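PDB 4ZTK: cell division protein FtsI/penicillin binding protein 2 from Legionella pneumophila subsp. pneumophila ATCC 43290, which probably acts as a D,D-transpeptidase of the penicillin-binding protein family, cross-linking peptidoglycan peptides during cell division. Local coordinates for residues Ser244-Thr249 with Val267-Pro272. Numbering follows the deposited sequence.
Sequences SVAGKT and VPADNP
Ala269 sets its methyl against the Ser244 hydroxyl and the methyl of Ala246, with Ala269 CB 3.4 Å from Ser244 OG and 3.9 Å from Ala246 CB. Next to this touch, Ala269 N donates to Ser244 O at 2.8 Å. The donor approaches from above the carbonyl plane, 43° out of it, and Pro268 CA makes a CH···O contact with the same Ser244 O at 3.4 Å. Ser244 OG sits between its own backbone N and carbonyl carbon (chi1 64°), a torsion that swings the hydroxyl back to the Ala269 amide, where it accepts a second, weak bond. Asp270 OD2 lies 3.1 Å from Ser244 OG. A water bridges the two segments, accepting from Ser244 N and donating to Asp270 OD2, although the aspartate is poorly ordered and this bridge is probably soft. Val245 CG2 and Val267 CG2 meet loosely at 4.3 Å. The cis peptide before Pro268 helps turn the chain out of strand 259-267, and Asn271 N bonds back to Pro268 O within the loop. Helix 216-231 closes over the alanines, Leu226 touching Ala246 while Asn223 and Glu227 touch Ala269. The contact thus joins the start of edge strand 246-253 to the loop linking its neighbour to strand 274-281. Farther along that edge strand, Lys248 NZ bonds to Thr249 O and Ser134 OG and pairs with the sulfonate of a bound molecule that probably came from the crystallisation liquor, beside Ser80. Lys248 and Thr249 probably belong to the KTG motif that lines the active site next to the SxxK serine, as in the penicillin-binding protein and beta-lactamase fold.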
ATOM      1  N   SER A 244       3.679  -2.412  17.378  1.00 40.21           N
ATOM      2  CA  SER A 244       2.600  -2.888  16.521  1.00 42.47           C
ATOM      3  C   SER A 244       2.702  -2.270  15.130  1.00 37.20           C
ATOM      4  O   SER A 244       2.798  -1.052  14.977  1.00 39.89           O
ATOM      5  CB  SER A 244       1.232  -2.609  17.144  1.00 48.68           C
ATOM      6  OG  SER A 244       1.001  -1.219  17.257  1.00 58.38           O
ATOM      7  N   VAL A 245       2.696  -3.127  14.117  1.00 35.14           N
ATOM      8  CA  VAL A 245       2.832  -2.681  12.739  1.00 33.69           C
ATOM      9  C   VAL A 245       1.577  -3.039  11.952  1.00 33.79           C
ATOM     10  O   VAL A 245       1.093  -4.172  12.011  1.00 32.00           O
ATOM     11  CB  VAL A 245       4.057  -3.332  12.058  1.00 31.48           C
ATOM     12  CG1 VAL A 245       4.229  -2.797  10.656  1.00 27.17           C
ATOM     13  CG2 VAL A 245       5.320  -3.093  12.880  1.00 35.65           C
ATOM     14  N   ALA A 246       1.048  -2.061  11.224  1.00 31.73           N
ATOM     15  CA  ALA A 246      -0.100  -2.281  10.353  1.00 29.75           C
ATOM     16  C   ALA A 246       0.374  -2.167   8.917  1.00 29.36           C
ATOM     17  O   ALA A 246       1.051  -1.203   8.566  1.00 28.55           O
ATOM     18  CB  ALA A 246      -1.173  -1.245  10.630  1.00 29.26           C
ATOM     19  N   GLY A 247       0.031  -3.144   8.085  1.00 25.92           N
ATOM     20  CA  GLY A 247       0.437  -3.094   6.694  1.00 26.77           C
ATOM     21  C   GLY A 247      -0.184  -4.130   5.779  1.00 29.69           C
ATOM     22  O   GLY A 247      -0.758  -5.124   6.230  1.00 29.35           O
ATOM     23  N   LYS A 248      -0.054  -3.890   4.480  1.00 28.03           N
ATOM     24  CA  LYS A 248      -0.645  -4.757   3.469  1.00 28.63           C
ATOM     25  C   LYS A 248       0.315  -4.974   2.312  1.00 26.59           C
ATOM     26  O   LYS A 248       0.848  -4.024   1.740  1.00 28.61           O
ATOM     27  CB  LYS A 248      -1.954  -4.164   2.938  1.00 30.13           C
ATOM     28  CG  LYS A 248      -2.633  -5.032   1.884  1.00 25.95           C
ATOM     29  CD  LYS A 248      -3.330  -6.222   2.529  1.00 26.88           C
ATOM     30  CE  LYS A 248      -3.749  -7.260   1.502  1.00 32.42           C
ATOM     31  NZ  LYS A 248      -2.581  -7.974   0.906  1.00 28.22           N
ATOM     32  N   THR A 249       0.522  -6.239   1.976  1.00 27.31           N
ATOM     33  CA  THR A 249       1.365  -6.623   0.861  1.00 24.05           C
ATOM     34  C   THR A 249       0.634  -6.465  -0.463  1.00 28.71           C
ATOM     35  O   THR A 249      -0.599  -6.513  -0.522  1.00 29.33           O
ATOM     36  CB  THR A 249       1.770  -8.097   0.980  1.00 26.87           C
ATOM     37  OG1 THR A 249       0.586  -8.907   1.077  1.00 24.46           O
ATOM     38  CG2 THR A 249       2.619  -8.308   2.222  1.00 18.81           C
ATOM     39  N   VAL A 267       3.102   2.980  11.319  1.00 28.66           N
ATOM     40  CA  VAL A 267       3.734   2.522  12.551  1.00 30.21           C
ATOM     41  C   VAL A 267       3.967   3.698  13.502  1.00 33.31           C
ATOM     42  O   VAL A 267       4.274   4.802  13.050  1.00 36.45           O
ATOM     43  CB  VAL A 267       5.082   1.808  12.232  1.00 47.75           C
ATOM     44  CG1 VAL A 267       6.090   2.784  11.639  1.00 41.03           C
ATOM     45  CG2 VAL A 267       5.663   1.140  13.460  1.00 43.29           C
ATOM     46  N   PRO A 268       3.761   3.493  14.821  1.00 33.43           N
ATOM     47  CA  PRO A 268       3.136   2.331  15.467  1.00 35.55           C
ATOM     48  C   PRO A 268       1.652   2.295  15.128  1.00 46.48           C
ATOM     49  O   PRO A 268       1.065   3.354  14.946  1.00 46.85           O
ATOM     50  CB  PRO A 268       3.323   2.614  16.967  1.00 36.22           C
ATOM     51  CG  PRO A 268       4.438   3.618  17.044  1.00 37.03           C
ATOM     52  CD  PRO A 268       4.265   4.462  15.810  1.00 34.89           C
ATOM     53  N   ALA A 269       1.057   1.111  15.037  1.00 44.63           N
ATOM     54  CA  ALA A 269      -0.335   1.005  14.601  1.00 44.85           C
ATOM     55  C   ALA A 269      -1.301   1.730  15.536  1.00 46.86           C
ATOM     56  O   ALA A 269      -2.257   2.359  15.083  1.00 42.70           O
ATOM     57  CB  ALA A 269      -0.734  -0.448  14.445  1.00 40.42           C
ATOM     58  N   ASP A 270      -1.034   1.648  16.837  1.00 47.35           N
ATOM     59  CA  ASP A 270      -1.924   2.198  17.858  1.00 60.12           C
ATOM     60  C   ASP A 270      -1.930   3.725  17.896  1.00 67.45           C
ATOM     61  O   ASP A 270      -2.899   4.337  18.346  1.00 77.27           O
ATOM     62  CB  ASP A 270      -1.569   1.636  19.238  1.00 71.40           C
ATOM     63  CG  ASP A 270      -0.092   1.779  19.566  1.00 79.48           C
ATOM     64  OD1 ASP A 270       0.233   2.107  20.727  1.00 79.38           O
ATOM     65  OD2 ASP A 270       0.744   1.557  18.664  1.00 85.16           O
ATOM     66  N   ASN A 271      -0.843   4.334  17.433  1.00 59.44           N
ATOM     67  CA  ASN A 271      -0.750   5.787  17.352  1.00 55.09           C
ATOM     68  C   ASN A 271       0.325   6.179  16.351  1.00 46.18           C
ATOM     69  O   ASN A 271       1.429   6.551  16.736  1.00 49.11           O
ATOM     70  CB  ASN A 271      -0.449   6.386  18.725  1.00 59.89           C
ATOM     71  CG  ASN A 271      -0.746   7.866  18.789  1.00 71.23           C
ATOM     72  OD1 ASN A 271      -0.379   8.624  17.893  1.00 76.62           O
ATOM     73  ND2 ASN A 271      -1.429   8.286  19.849  1.00 79.98           N
ATOM     74  N   PRO A 272      -0.010   6.099  15.055  1.00 36.30           N
ATOM     75  CA  PRO A 272       0.939   6.177  13.940  1.00 33.05           C
ATOM     76  C   PRO A 272       1.847   7.389  13.991  1.00 36.15           C
ATOM     77  O   PRO A 272       1.405   8.489  14.300  1.00 36.52           O
ATOM     78  CB  PRO A 272       0.022   6.244  12.717  1.00 33.20           C
ATOM     79  CG  PRO A 272      -1.194   5.503  13.147  1.00 35.04           C
ATOM     80  CD  PRO A 272      -1.390   5.910  14.577  1.00 37.41           C
TER
HETATM   81  O   HOH W   1       3.394  -0.080  19.450  1.00 40.26           O